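Local coordinates for gala protein type 1, 3 or 4 (Legionella pneumophila subsp. pneumophila, PDB 4XA9) that is a leucine-rich-repeat protein that may bind small GTPases and activate their GTP hydrolysis, at residues A[138-144]-A[163-168]; A[186-192]-A[210-216]; A[127-132]-A[149-154]. All blocks are in the same frame, centred on the assembly; numbering follows the deposited sequence.

Contact 1: A[138-144]-A[163-168]; sequences SNLKKID and NIKELI
Strands 142-144 and 166-168 run parallel, their axes 4.8 Å apart and 3° from each other. They are neighbouring strands of the leucine-rich-repeat sheet, joined through helix 151-159 in a beta-alpha-beta crossover. K142 pairs with E166, I143 with L167 and D144 with I168. I143 N donates to E166 O at 3.0 Å, and I168 N donates to I143 O at 2.9 Å. At the entrance to the strands K141 O accepts two N-H groups, from K165 N and, at 3.0 Å, from E166 N.

I143 and L167 point to the buried face, where L167 also meets L191 of the next strand. I143 crosses I164 at about a right angle, with CD1 against CD1 at 3.6 Å. The other face carries K142, E166, D144 and I168. Residues of a second protein chain pack on D144 and I168 there. The carboxylate of D144 rests against CB and CG2 of I168, while its OD1 is held by C146 N. K142 is extended, its CG anti to the backbone N (chi1 173°), and its CD passes 3.5 Å from E166 OE1. K142 NZ bonds to Y121 OH. K142 NZ stays 4.6 Å from E166 OE1, too far for a salt bridge, and a water bridges these two atoms.

Contact 2: A[186-192]-A[210-216]; sequences NQLTLLI and TSLSTLH
Backbone bonds tie T189 and L191 to the facing segment. T189 O accepts from both S213 N, at 2.9 Å, and T214 N. L191 N donates to T214 O, and H216 N donates to L191 O at 2.9 Å.

A side-chain hydroxyl adds a bond before the strands begin. In one of its two conformers, S211 OG donates to L188 O at 2.7 Å, lying in the carbonyl plane. S211 CB points toward segment 186-192, and a chi1 of 65° in this conformer sets OG between the backbone N and the carbonyl carbon, close to L188 O.

All these bonds join the parallel strands 190-192 and 214-216, or the turns that lead into them. The two are consecutive strands of the leucine-rich-repeat sheet, with helix 203-207 in the connection between them.

Apolar contacts line the inner face. L212 CD2 lies 3.6 Å from L191 CB and also touches L188 CB. F206 of the helix packs on L191, L212 and L215.

On the other face side chains lie alongside each other. L190 CG sits 3.7 Å from both CB and CG2 of T214. I192 runs beside H216, and I192 CD1 approaches H216 ND1 obliquely at 3.7 Å. The imidazole is held at both nitrogens: NE2 bonds to D238 OD2, and ND1 to the backbone of a second protein chain.

Two waters bridge the segments. One accepts from T210 N and may donate to N186 OD1. The other joins S213 OG to T214 OG1 and bonds weakly to T189 O.

Contact 3: A[127-132]-A[149-154]; sequences ITKVGA and SLEDEG
Two consecutive helices on the convex side of the repeat array meet at their N-terminal ends, and K129 carries much of the contact. K129 CB sits 3.4 Å from L150 O. From there the chain passes between E151 and E153. CG lies between the backbone N and the carbonyl carbon (chi1 58°), which sends the rest of the lysine across the two acids. K129 CD lies 3.5 Å from E153 CD, touching the carboxylate with its aliphatic part. The bend at chi4 (-61°) leaves K129 NZ 3.9 Å from E151 OE1, a long salt bridge. E153 is farther off, with 5.3 Å between K129 NZ and E153 OE1.

The backbones come nearest at K129 and G154. Beside them A132 CB lies 3.4 Å from G154 O and 3.5 Å from G154 CA. G154, without a side chain, lets A132 CB and K129 come close to its backbone. T128 is the N-cap of helix 129-135. Its OG1 accepts from V130 N and also bonds to D105 in the preceding helix, 104-113. In this leucine-rich-repeat solenoid such turns stack from one repeat to the next.

L150 reaches inward, and L150 CD2 touches I127 CG2 at 4.1 Å and also meets A132 CB. L145 packs on both I127 and L150.

Three waters add polar links across the contact. One joins I127 O to S149 N. A second is gripped by K129 N, S149 O and E151 OE1. A third bridges K129 O and E153 OE2. S149 OG bonds to D173 and to a polar side chain of another protein chain.

Overall arrangement
The three contacts sample one leucine-rich-repeat solenoid. Contacts 1 and 2 lie in the same sheet, in a parallel part of it, with centres 11 Å apart. Strands 166-168 and 190-192 are direct neighbours, joined by probable hydrogen bonds from T189 N to K165 O and from I192 N to L167 O. Contact 3 belongs to the helical layer. Its centre is 15 Å from that of contact 1 and 20 Å from that of contact 2, and it touches neither. Contacts 1 and 3 alternate along the chain: strand 142-144 follows helix 129-135 and precedes helix 151-159. Each contact also lies within reach of another protein chain of the assembly.

Contact 1: A[138-144]-A[163-168]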
ATOM      1  N   SER A 138      24.068  -7.596  -3.137  1.00 30.95           N
ATOM      2  CA  SER A 138      23.319  -8.813  -3.431  1.00 29.24           C
ATOM      3  C   SER A 138      23.361  -9.144  -4.913  1.00 27.40           C
ATOM      4  O   SER A 138      23.866  -8.362  -5.716  1.00 23.65           O
ATOM      5  CB  SER A 138      21.865  -8.670  -2.991  1.00 27.13           C
ATOM      6  OG  SER A 138      21.198  -7.759  -3.839  1.00 24.42           O
ATOM      7  N   ASN A 139      22.806 -10.302  -5.269  1.00 28.64           N
ATOM      8  CA  ASN A 139      22.681 -10.706  -6.665  1.00 33.48           C
ATOM      9  C   ASN A 139      21.246 -10.561  -7.173  1.00 29.25           C
ATOM     10  O   ASN A 139      20.881 -11.132  -8.201  1.00 28.01           O
ATOM     11  CB  ASN A 139      23.152 -12.154  -6.850  1.00 43.77           C
ATOM     12  CG  ASN A 139      24.661 -12.300  -6.727  1.00 53.19           C
ATOM     13  OD1 ASN A 139      25.418 -11.409  -7.119  1.00 59.68           O
ATOM     14  ND2 ASN A 139      25.105 -13.426  -6.181  1.00 54.98           N
ATOM     15  N   LEU A 140      20.441  -9.790  -6.450  1.00 26.45           N
ATOM     16  CA  LEU A 140      19.034  -9.602  -6.793  1.00 24.66           C
ATOM     17  C   LEU A 140      18.855  -8.913  -8.140  1.00 24.65           C
ATOM     18  O   LEU A 140      19.570  -7.962  -8.459  1.00 28.71           O
ATOM     19  CB  LEU A 140      18.327  -8.796  -5.696  1.00 23.34           C
ATOM     20  CG  LEU A 140      18.099  -9.564  -4.390  1.00 22.45           C
ATOM     21  CD1 LEU A 140      17.778  -8.615  -3.243  1.00 20.32           C
ATOM     22  CD2 LEU A 140      16.977 -10.585  -4.575  1.00 23.34           C
ATOM     23  N   LYS A 141      17.910  -9.407  -8.932  1.00 20.60           N
ATOM     24  CA  LYS A 141      17.570  -8.770 -10.195  1.00 21.37           C
ATOM     25  C   LYS A 141      16.442  -7.757 -10.017  1.00 20.92           C
ATOM     26  O   LYS A 141      16.374  -6.761 -10.739  1.00 21.99           O
ATOM     27  CB  LYS A 141      17.180  -9.819 -11.237  1.00 26.48           C
ATOM     28  CG  LYS A 141      18.336 -10.719 -11.642  1.00 34.47           C
ATOM     29  CD  LYS A 141      18.012 -11.490 -12.907  1.00 42.52           C
ATOM     30  CE  LYS A 141      19.227 -12.251 -13.411  1.00 50.55           C
ATOM     31  NZ  LYS A 141      19.041 -12.726 -14.814  1.00 53.97           N
ATOM     32  N   LYS A 142      15.567  -8.009  -9.046  1.00 15.96           N
ATOM     33  CA  LYS A 142      14.453  -7.110  -8.759  1.00 17.43           C
ATOM     34  C   LYS A 142      14.264  -6.919  -7.258  1.00 17.53           C
ATOM     35  O   LYS A 142      14.233  -7.894  -6.506  1.00 19.50           O
ATOM     36  CB  LYS A 142      13.156  -7.643  -9.371  1.00 16.66           C
ATOM     37  CG  LYS A 142      11.913  -6.841  -8.969  1.00 18.65           C
ATOM     38  CD  LYS A 142      10.648  -7.380  -9.631  1.00 21.80           C
ATOM     39  CE  LYS A 142       9.425  -6.564  -9.216  1.00 27.16           C
ATOM     40  NZ  LYS A 142       8.185  -7.029  -9.900  1.00 27.93           N
ATOM     41  N   ILE A 143      14.141  -5.666  -6.828  1.00 18.07           N
ATOM     42  CA  ILE A 143      13.851  -5.350  -5.431  1.00 16.66           C
ATOM     43  C   ILE A 143      12.751  -4.292  -5.340  1.00 18.56           C
ATOM     44  O   ILE A 143      12.794  -3.269  -6.034  1.00 18.04           O
ATOM     45  CB  ILE A 143      15.089  -4.815  -4.659  1.00 19.70           C
ATOM     46  CG1 ILE A 143      16.390  -5.447  -5.160  1.00 20.10           C
ATOM     47  CG2 ILE A 143      14.943  -5.081  -3.158  1.00 20.66           C
ATOM     48  CD1 ILE A 143      17.613  -4.996  -4.365  1.00 21.35           C
ATOM     49  N   ASP A 144      11.771  -4.547  -4.480  1.00 16.72           N
ATOM     50  CA  ASP A 144      10.732  -3.576  -4.172  1.00 16.41           C
ATOM     51  C   ASP A 144      10.896  -3.161  -2.718  1.00 17.60           C
ATOM     52  O   ASP A 144      10.753  -3.988  -1.810  1.00 17.19           O
ATOM     53  CB  ASP A 144       9.342  -4.166  -4.429  1.00 19.56           C
ATOM     54  CG  ASP A 144       8.229  -3.116  -4.385  1.00 25.77           C
ATOM     55  OD1 ASP A 144       8.353  -2.129  -3.622  1.00 25.62           O
ATOM     56  OD2 ASP A 144       7.219  -3.289  -5.106  1.00 24.21           O
ATOM     57  N   ASN A 163      23.690  -5.846 -10.723  1.00 26.46           N
ATOM     58  CA  ASN A 163      22.762  -6.943 -10.948  1.00 24.94           C
ATOM     59  C   ASN A 163      21.296  -6.514 -11.038  1.00 23.49           C
ATOM     60  O   ASN A 163      20.496  -7.166 -11.703  1.00 23.85           O
ATOM     61  CB  ASN A 163      22.919  -7.984  -9.832  1.00 27.77           C
ATOM     62  CG  ASN A 163      24.316  -8.575  -9.776  1.00 30.16           C
ATOM     63  OD1 ASN A 163      25.076  -8.331  -8.838  1.00 33.75           O
ATOM     64  ND2 ASN A 163      24.656  -9.360 -10.783  1.00 28.43           N
ATOM     65  N   ILE A 164      20.935  -5.428 -10.366  1.00 21.19           N
ATOM     66  CA  ILE A 164      19.530  -5.041 -10.293  1.00 24.30           C
ATOM     67  C   ILE A 164      18.997  -4.514 -11.621  1.00 24.85           C
ATOM     68  O   ILE A 164      19.525  -3.548 -12.173  1.00 29.87           O
ATOM     69  CB  ILE A 164      19.296  -3.974  -9.215  1.00 25.85           C
ATOM     70  CG1 ILE A 164      19.908  -4.415  -7.889  1.00 28.28           C
ATOM     71  CG2 ILE A 164      17.798  -3.703  -9.046  1.00 24.85           C
ATOM     72  CD1 ILE A 164      19.743  -3.389  -6.784  1.00 31.90           C
ATOM     73  N   LYS A 165      17.935  -5.144 -12.121  1.00 22.40           N
ATOM     74  CA  LYS A 165      17.292  -4.720 -13.364  1.00 21.34           C
ATOM     75  C   LYS A 165      16.022  -3.926 -13.075  1.00 22.05           C
ATOM     76  O   LYS A 165      15.625  -3.054 -13.848  1.00 21.79           O
ATOM     77  CB  LYS A 165      16.961  -5.927 -14.243  1.00 21.84           C
ATOM     78  CG  LYS A 165      18.180  -6.645 -14.794  1.00 27.28           C
ATOM     79  CD  LYS A 165      18.912  -5.777 -15.801  1.00 36.11           C
ATOM     80  CE  LYS A 165      20.148  -6.478 -16.339  1.00 44.38           C
ATOM     81  NZ  LYS A 165      21.163  -6.722 -15.275  1.00 47.79           N
ATOM     82  N   GLU A 166      15.378  -4.238 -11.959  1.00 19.00           N
ATOM     83  CA  GLU A 166      14.152  -3.551 -11.593  1.00 22.45           C
ATOM     84  C   GLU A 166      14.185  -3.109 -10.140  1.00 22.12           C
ATOM     85  O   GLU A 166      14.387  -3.916  -9.239  1.00 21.57           O
ATOM     86  CB  GLU A 166      12.945  -4.450 -11.859  1.00 28.30           C
ATOM     87  CG  GLU A 166      12.792  -4.804 -13.329  1.00 34.45           C
ATOM     88  CD  GLU A 166      11.669  -5.774 -13.593  1.00 43.18           C
ATOM     89  OE1 GLU A 166      11.629  -6.835 -12.935  1.00 47.23           O
ATOM     90  OE2 GLU A 166      10.825  -5.469 -14.460  1.00 47.80           O
ATOM     91  N   LEU A 167      13.987  -1.815  -9.918  1.00 19.99           N
ATOM     92  CA  LEU A 167      14.003  -1.265  -8.575  1.00 20.68           C
ATOM     93  C   LEU A 167      12.738  -0.436  -8.309  1.00 21.75           C
ATOM     94  O   LEU A 167      12.435   0.513  -9.029  1.00 20.91           O
ATOM     95  CB  LEU A 167      15.268  -0.418  -8.370  1.00 18.74           C
ATOM     96  CG  LEU A 167      15.424   0.255  -7.010  1.00 23.45           C
ATOM     97  CD1 LEU A 167      15.410  -0.785  -5.903  1.00 20.53           C
ATOM     98  CD2 LEU A 167      16.708   1.077  -6.959  1.00 27.61           C
ATOM     99  N   ILE A 168      11.999  -0.822  -7.276  1.00 20.49           N
ATOM    100  CA  ILE A 168      10.815  -0.096  -6.833  1.00 19.44           C
ATOM    101  C   ILE A 168      11.142   0.489  -5.473  1.00 20.37           C
ATOM    102  O   ILE A 168      11.428  -0.253  -4.529  1.00 20.16           O
ATOM    103  CB  ILE A 168       9.558  -1.012  -6.714  1.00 22.10           C
ATOM    104  CG1 ILE A 168       9.563  -2.097  -7.790  1.00 29.82           C
ATOM    105  CG2 ILE A 168       8.257  -0.202  -6.744  1.00 17.94           C
ATOM    106  CD1 ILE A 168       9.329  -1.581  -9.150  1.00 32.77           C
TER
HETATM  107  O   HOH W   1       8.581  -8.049 -12.732  1.00 55.56           O

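Contact 2: A[186-192]-A[210-216]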
ATOM      1  N   ASN A 186      23.300   2.235 -15.535  1.00 31.86           N
ATOM      2  CA  ASN A 186      23.104   1.761 -16.904  1.00 33.40           C
ATOM      3  C   ASN A 186      22.536   0.354 -17.021  1.00 32.01           C
ATOM      4  O   ASN A 186      22.553  -0.226 -18.102  1.00 33.05           O
ATOM      5  CB  ASN A 186      24.426   1.818 -17.674  1.00 40.00           C
ATOM      6  CG  ASN A 186      24.931   3.231 -17.856  1.00 47.07           C
ATOM      7  OD1 ASN A 186      24.415   3.979 -18.685  1.00 49.67           O
ATOM      8  ND2 ASN A 186      25.954   3.600 -17.092  1.00 50.02           N
ATOM      9  N   GLN A 187      22.029  -0.202 -15.924  1.00 33.65           N
ATOM     10  CA  GLN A 187      21.478  -1.556 -15.971  1.00 31.85           C
ATOM     11  C   GLN A 187      19.967  -1.593 -15.750  1.00 30.18           C
ATOM     12  O   GLN A 187      19.273  -2.429 -16.335  1.00 31.54           O
ATOM     13  CB  GLN A 187      22.168  -2.459 -14.942  1.00 32.98           C
ATOM     14  CG  GLN A 187      23.613  -2.777 -15.271  1.00 38.15           C
ATOM     15  CD  GLN A 187      24.549  -1.648 -14.913  1.00 48.30           C
ATOM     16  OE1 GLN A 187      24.389  -0.999 -13.876  1.00 52.77           O
ATOM     17  NE2 GLN A 187      25.532  -1.400 -15.770  1.00 52.74           N
ATOM     18  N   LEU A 188      19.463  -0.697 -14.908  1.00 25.58           N
ATOM     19  CA  LEU A 188      18.030  -0.640 -14.609  1.00 24.77           C
ATOM     20  C   LEU A 188      17.182  -0.438 -15.861  1.00 26.07           C
ATOM     21  O   LEU A 188      17.441   0.460 -16.663  1.00 28.10           O
ATOM     22  CB  LEU A 188      17.737   0.487 -13.616  1.00 25.51           C
ATOM     23  CG  LEU A 188      18.282   0.357 -12.195  1.00 25.07           C
ATOM     24  CD1 LEU A 188      17.996   1.642 -11.430  1.00 25.08           C
ATOM     25  CD2 LEU A 188      17.653  -0.838 -11.487  1.00 22.55           C
ATOM     26  N   THR A 189      16.168  -1.280 -16.017  1.00 22.13           N
ATOM     27  CA  THR A 189      15.226  -1.152 -17.123  0.82 22.67           C
ATOM     28  C   THR A 189      13.874  -0.657 -16.623  1.00 20.62           C
ATOM     29  O   THR A 189      13.058  -0.167 -17.393  1.00 22.36           O
ATOM     30  CB  THR A 189      15.027  -2.488 -17.858  0.82 25.04           C
ATOM     31  OG1 THR A 189      14.490  -3.459 -16.949  0.82 26.09           O
ATOM     32  CG2 THR A 189      16.348  -2.993 -18.414  0.82 24.51           C
ATOM     33  N   LEU A 190      13.649  -0.793 -15.324  1.00 21.78           N
ATOM     34  CA  LEU A 190      12.427  -0.330 -14.688  1.00 20.66           C
ATOM     35  C   LEU A 190      12.795   0.324 -13.364  1.00 21.54           C
ATOM     36  O   LEU A 190      13.473  -0.272 -12.534  1.00 24.12           O
ATOM     37  CB  LEU A 190      11.443  -1.493 -14.485  1.00 25.20           C
ATOM     38  CG  LEU A 190      10.010  -1.196 -14.027  1.00 26.22           C
ATOM     39  CD1 LEU A 190       9.044  -2.271 -14.500  1.00 27.76           C
ATOM     40  CD2 LEU A 190       9.956  -1.103 -12.529  1.00 27.41           C
ATOM     41  N   LEU A 191      12.360   1.561 -13.179  1.00 18.62           N
ATOM     42  CA  LEU A 191      12.639   2.281 -11.945  1.00 19.96           C
ATOM     43  C   LEU A 191      11.398   3.040 -11.500  1.00 19.90           C
ATOM     44  O   LEU A 191      10.797   3.789 -12.270  1.00 16.19           O
ATOM     45  CB  LEU A 191      13.829   3.232 -12.135  1.00 18.71           C
ATOM     46  CG  LEU A 191      14.283   4.130 -10.977  1.00 17.89           C
ATOM     47  CD1 LEU A 191      14.698   3.311  -9.759  1.00 16.61           C
ATOM     48  CD2 LEU A 191      15.430   5.022 -11.445  1.00 14.46           C
ATOM     49  N   ILE A 192      10.998   2.819 -10.257  1.00 20.81           N
ATOM     50  CA  ILE A 192       9.833   3.492  -9.709  1.00 18.88           C
ATOM     51  C   ILE A 192      10.243   4.245  -8.456  1.00 19.46           C
ATOM     52  O   ILE A 192      10.734   3.642  -7.497  1.00 20.75           O
ATOM     53  CB  ILE A 192       8.705   2.495  -9.396  1.00 19.86           C
ATOM     54  CG1 ILE A 192       8.239   1.816 -10.693  1.00 18.91           C
ATOM     55  CG2 ILE A 192       7.546   3.197  -8.681  1.00 17.88           C
ATOM     56  CD1 ILE A 192       7.065   0.843 -10.517  1.00 21.97           C
ATOM     57  N   THR A 210      20.097   5.711 -20.730  1.00 27.06           N
ATOM     58  CA  THR A 210      19.933   4.904 -21.936  1.00 29.01           C
ATOM     59  C   THR A 210      19.411   3.492 -21.663  1.00 27.59           C
ATOM     60  O   THR A 210      19.215   2.714 -22.594  1.00 30.39           O
ATOM     61  CB  THR A 210      21.260   4.772 -22.701  1.00 37.27           C
ATOM     62  OG1 THR A 210      22.252   4.195 -21.841  1.00 39.61           O
ATOM     63  CG2 THR A 210      21.739   6.137 -23.195  1.00 38.08           C
ATOM     64  N   SER A 211      19.167   3.166 -20.399  1.00 24.11           N
ATOM     65  CA  SER A 211      18.787   1.804 -20.026  0.58 24.51           C
ATOM     66  C   SER A 211      17.295   1.668 -19.721  1.00 26.15           C
ATOM     67  O   SER A 211      16.662   0.683 -20.100  1.00 23.56           O
ATOM     68  CB  SER A 211      19.606   1.335 -18.817  0.58 23.49           C
ATOM     69  OG  SER A 211      19.308   2.101 -17.657  0.58 22.74           O
ATOM     70  N   LEU A 212      16.733   2.658 -19.035  1.00 24.47           N
ATOM     71  CA  LEU A 212      15.329   2.610 -18.622  1.00 22.38           C
ATOM     72  C   LEU A 212      14.328   2.547 -19.779  1.00 23.88           C
ATOM     73  O   LEU A 212      14.454   3.286 -20.757  1.00 20.89           O
ATOM     74  CB  LEU A 212      15.009   3.833 -17.763  1.00 20.92           C
ATOM     75  CG  LEU A 212      15.690   3.941 -16.402  1.00 21.67           C
ATOM     76  CD1 LEU A 212      15.376   5.303 -15.795  1.00 18.94           C
ATOM     77  CD2 LEU A 212      15.238   2.810 -15.470  1.00 21.34           C
ATOM     78  N   SER A 213      13.327   1.678 -19.651  1.00 24.65           N
ATOM     79  CA  SER A 213      12.166   1.710 -20.542  1.00 24.50           C
ATOM     80  C   SER A 213      10.890   1.976 -19.737  1.00 24.84           C
ATOM     81  O   SER A 213       9.852   2.331 -20.293  1.00 23.53           O
ATOM     82  CB  SER A 213      12.043   0.409 -21.339  1.00 24.84           C
ATOM     83  OG  SER A 213      11.799  -0.696 -20.492  1.00 28.43           O
ATOM     84  N   THR A 214      10.980   1.806 -18.424  1.00 24.15           N
ATOM     85  CA  THR A 214       9.910   2.215 -17.523  1.00 22.85           C
ATOM     86  C   THR A 214      10.455   3.149 -16.444  1.00 22.18           C
ATOM     87  O   THR A 214      11.462   2.840 -15.799  1.00 22.27           O
ATOM     88  CB  THR A 214       9.232   1.008 -16.844  1.00 26.45           C
ATOM     89  OG1 THR A 214       8.619   0.176 -17.837  1.00 28.22           O
ATOM     90  CG2 THR A 214       8.163   1.482 -15.859  1.00 23.44           C
ATOM     91  N   LEU A 215       9.796   4.288 -16.254  1.00 18.61           N
ATOM     92  CA  LEU A 215      10.179   5.231 -15.205  1.00 19.61           C
ATOM     93  C   LEU A 215       8.941   5.865 -14.574  1.00 17.76           C
ATOM     94  O   LEU A 215       8.200   6.582 -15.242  1.00 14.98           O
ATOM     95  CB  LEU A 215      11.110   6.316 -15.770  1.00 17.09           C
ATOM     96  CG  LEU A 215      11.572   7.448 -14.839  1.00 16.21           C
ATOM     97  CD1 LEU A 215      12.319   6.903 -13.635  1.00 15.42           C
ATOM     98  CD2 LEU A 215      12.448   8.463 -15.592  1.00 14.89           C
ATOM     99  N   HIS A 216       8.712   5.580 -13.295  1.00 18.16           N
ATOM    100  CA  HIS A 216       7.591   6.160 -12.559  1.00 19.30           C
ATOM    101  C   HIS A 216       8.096   7.165 -11.535  1.00 21.14           C
ATOM    102  O   HIS A 216       8.846   6.810 -10.621  1.00 19.10           O
ATOM    103  CB  HIS A 216       6.770   5.074 -11.855  1.00 17.36           C
ATOM    104  CG  HIS A 216       6.011   4.180 -12.788  1.00 16.79           C
ATOM    105  ND1 HIS A 216       5.052   3.291 -12.347  1.00 19.79           N
ATOM    106  CD2 HIS A 216       6.070   4.033 -14.132  1.00 15.33           C
ATOM    107  CE1 HIS A 216       4.551   2.637 -13.381  1.00 19.32           C
ATOM    108  NE2 HIS A 216       5.151   3.069 -14.477  1.00 19.41           N
TER
HETATM  109  O   HOH W   2      21.900   5.102 -18.301  1.00 39.91           O
HETATM  110  O   HOH W   3      10.288  -1.884 -18.524  1.00 35.13           O

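Contact 3: A[127-132]-A[149-154]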
ATOM      1  N   ILE A 127      13.577  -0.892   6.890  1.00 21.69           N
ATOM      2  CA  ILE A 127      14.881  -0.963   6.246  1.00 22.69           C
ATOM      3  C   ILE A 127      15.427   0.452   6.074  1.00 22.23           C
ATOM      4  O   ILE A 127      14.720   1.345   5.625  1.00 21.52           O
ATOM      5  CB  ILE A 127      14.800  -1.689   4.892  1.00 22.83           C
ATOM      6  CG1 ILE A 127      14.206  -3.091   5.098  1.00 23.07           C
ATOM      7  CG2 ILE A 127      16.176  -1.751   4.222  1.00 18.69           C
ATOM      8  CD1 ILE A 127      13.831  -3.808   3.815  1.00 24.58           C
ATOM      9  N   THR A 128      16.676   0.659   6.464  1.00 24.06           N
ATOM     10  CA  THR A 128      17.288   1.978   6.374  1.00 26.41           C
ATOM     11  C   THR A 128      18.381   1.985   5.321  1.00 24.82           C
ATOM     12  O   THR A 128      18.538   1.012   4.582  1.00 25.29           O
ATOM     13  CB  THR A 128      17.888   2.417   7.721  1.00 29.82           C
ATOM     14  OG1 THR A 128      19.079   1.659   7.989  1.00 27.28           O
ATOM     15  CG2 THR A 128      16.874   2.201   8.845  1.00 30.33           C
ATOM     16  N   LYS A 129      19.142   3.078   5.260  1.00 22.16           N
ATOM     17  CA  LYS A 129      20.294   3.161   4.364  1.00 25.19           C
ATOM     18  C   LYS A 129      21.310   2.049   4.647  1.00 24.90           C
ATOM     19  O   LYS A 129      22.076   1.656   3.765  1.00 27.92           O
ATOM     20  CB  LYS A 129      20.976   4.531   4.488  1.00 26.94           C
ATOM     21  CG  LYS A 129      21.459   4.871   5.900  1.00 31.19           C
ATOM     22  CD  LYS A 129      22.005   6.295   5.963  1.00 38.29           C
ATOM     23  CE  LYS A 129      22.569   6.619   7.338  1.00 45.48           C
ATOM     24  NZ  LYS A 129      21.545   6.515   8.410  1.00 49.31           N
ATOM     25  N   VAL A 130      21.326   1.549   5.881  1.00 22.85           N
ATOM     26  CA  VAL A 130      22.244   0.472   6.243  1.00 23.69           C
ATOM     27  C   VAL A 130      21.848  -0.821   5.526  1.00 23.59           C
ATOM     28  O   VAL A 130      22.694  -1.510   4.957  1.00 23.98           O
ATOM     29  CB  VAL A 130      22.283   0.239   7.771  1.00 25.53           C
ATOM     30  CG1 VAL A 130      23.152  -0.962   8.101  1.00 27.60           C
ATOM     31  CG2 VAL A 130      22.813   1.478   8.484  1.00 25.57           C
ATOM     32  N   GLY A 131      20.558  -1.136   5.543  1.00 23.46           N
ATOM     33  CA  GLY A 131      20.049  -2.292   4.827  1.00 22.52           C
ATOM     34  C   GLY A 131      20.244  -2.182   3.327  1.00 25.21           C
ATOM     35  O   GLY A 131      20.569  -3.164   2.661  1.00 23.82           O
ATOM     36  N   ALA A 132      20.041  -0.981   2.786  1.00 25.48           N
ATOM     37  CA  ALA A 132      20.258  -0.753   1.362  1.00 25.08           C
ATOM     38  C   ALA A 132      21.710  -1.057   1.007  1.00 28.73           C
ATOM     39  O   ALA A 132      22.002  -1.583  -0.069  1.00 29.32           O
ATOM     40  CB  ALA A 132      19.906   0.668   0.987  1.00 22.96           C
ATOM     41  N   SER A 149      12.596   3.965   4.696  1.00 24.23           N
ATOM     42  CA  SER A 149      13.393   5.192   4.645  1.00 24.40           C
ATOM     43  C   SER A 149      14.828   4.887   4.220  1.00 25.18           C
ATOM     44  O   SER A 149      15.740   4.845   5.049  1.00 25.50           O
ATOM     45  CB  SER A 149      13.375   5.905   5.999  1.00 24.18           C
ATOM     46  OG  SER A 149      14.062   7.146   5.926  1.00 25.33           O
ATOM     47  N   LEU A 150      15.019   4.670   2.922  1.00 24.48           N
ATOM     48  CA  LEU A 150      16.329   4.326   2.383  1.00 21.40           C
ATOM     49  C   LEU A 150      17.236   5.545   2.339  1.00 24.97           C
ATOM     50  O   LEU A 150      18.453   5.420   2.446  1.00 23.89           O
ATOM     51  CB  LEU A 150      16.207   3.744   0.973  1.00 19.18           C
ATOM     52  CG  LEU A 150      15.287   2.544   0.748  1.00 18.78           C
ATOM     53  CD1 LEU A 150      15.267   2.185  -0.728  1.00 19.12           C
ATOM     54  CD2 LEU A 150      15.734   1.357   1.594  1.00 19.87           C
ATOM     55  N   GLU A 151      16.626   6.715   2.152  1.00 23.77           N
ATOM     56  CA  GLU A 151      17.356   7.968   1.963  1.00 27.70           C
ATOM     57  C   GLU A 151      18.277   7.925   0.738  1.00 24.70           C
ATOM     58  O   GLU A 151      18.378   6.908   0.055  1.00 24.24           O
ATOM     59  CB  GLU A 151      18.149   8.316   3.231  1.00 31.59           C
ATOM     60  CG  GLU A 151      17.262   8.643   4.426  1.00 32.15           C
ATOM     61  CD  GLU A 151      18.044   8.978   5.689  1.00 35.75           C
ATOM     62  OE1 GLU A 151      18.980   8.227   6.043  1.00 36.90           O
ATOM     63  OE2 GLU A 151      17.717  10.001   6.327  1.00 37.29           O
ATOM     64  N   ASP A 152      18.931   9.047   0.451  1.00 24.62           N
ATOM     65  CA  ASP A 152      19.816   9.151  -0.703  1.00 26.42           C
ATOM     66  C   ASP A 152      20.987   8.182  -0.609  1.00 28.89           C
ATOM     67  O   ASP A 152      21.312   7.497  -1.578  1.00 31.75           O
ATOM     68  CB  ASP A 152      20.335  10.586  -0.843  1.00 29.17           C
ATOM     69  CG  ASP A 152      19.248  11.556  -1.256  1.00 31.56           C
ATOM     70  OD1 ASP A 152      18.453  11.208  -2.154  1.00 30.28           O
ATOM     71  OD2 ASP A 152      19.176  12.655  -0.672  1.00 33.98           O
ATOM     72  N   GLU A 153      21.618   8.131   0.560  1.00 29.67           N
ATOM     73  CA  GLU A 153      22.743   7.226   0.792  1.00 31.02           C
ATOM     74  C   GLU A 153      22.361   5.786   0.443  1.00 29.21           C
ATOM     75  O   GLU A 153      23.129   5.055  -0.189  1.00 26.35           O
ATOM     76  CB  GLU A 153      23.205   7.328   2.246  1.00 36.02           C
ATOM     77  CG  GLU A 153      24.354   6.404   2.602  1.00 44.73           C
ATOM     78  CD  GLU A 153      24.867   6.626   4.014  1.00 52.02           C
ATOM     79  OE1 GLU A 153      24.862   7.789   4.477  1.00 54.83           O
ATOM     80  OE2 GLU A 153      25.267   5.639   4.664  1.00 54.57           O
ATOM     81  N   GLY A 154      21.153   5.396   0.838  1.00 25.95           N
ATOM     82  CA  GLY A 154      20.631   4.084   0.518  1.00 23.79           C
ATOM     83  C   GLY A 154      20.546   3.757  -0.965  1.00 24.17           C
ATOM     84  O   GLY A 154      21.076   2.735  -1.403  1.00 24.14           O
TER
HETATM   85  O   HOH W   4      12.541   2.420   7.076  1.00 29.81           O
HETATM   86  O   HOH W   5      17.918   5.686   6.512  1.00 31.42           O
HETATM   87  O   HOH W   6      24.754   2.674   3.337  1.00 48.15           O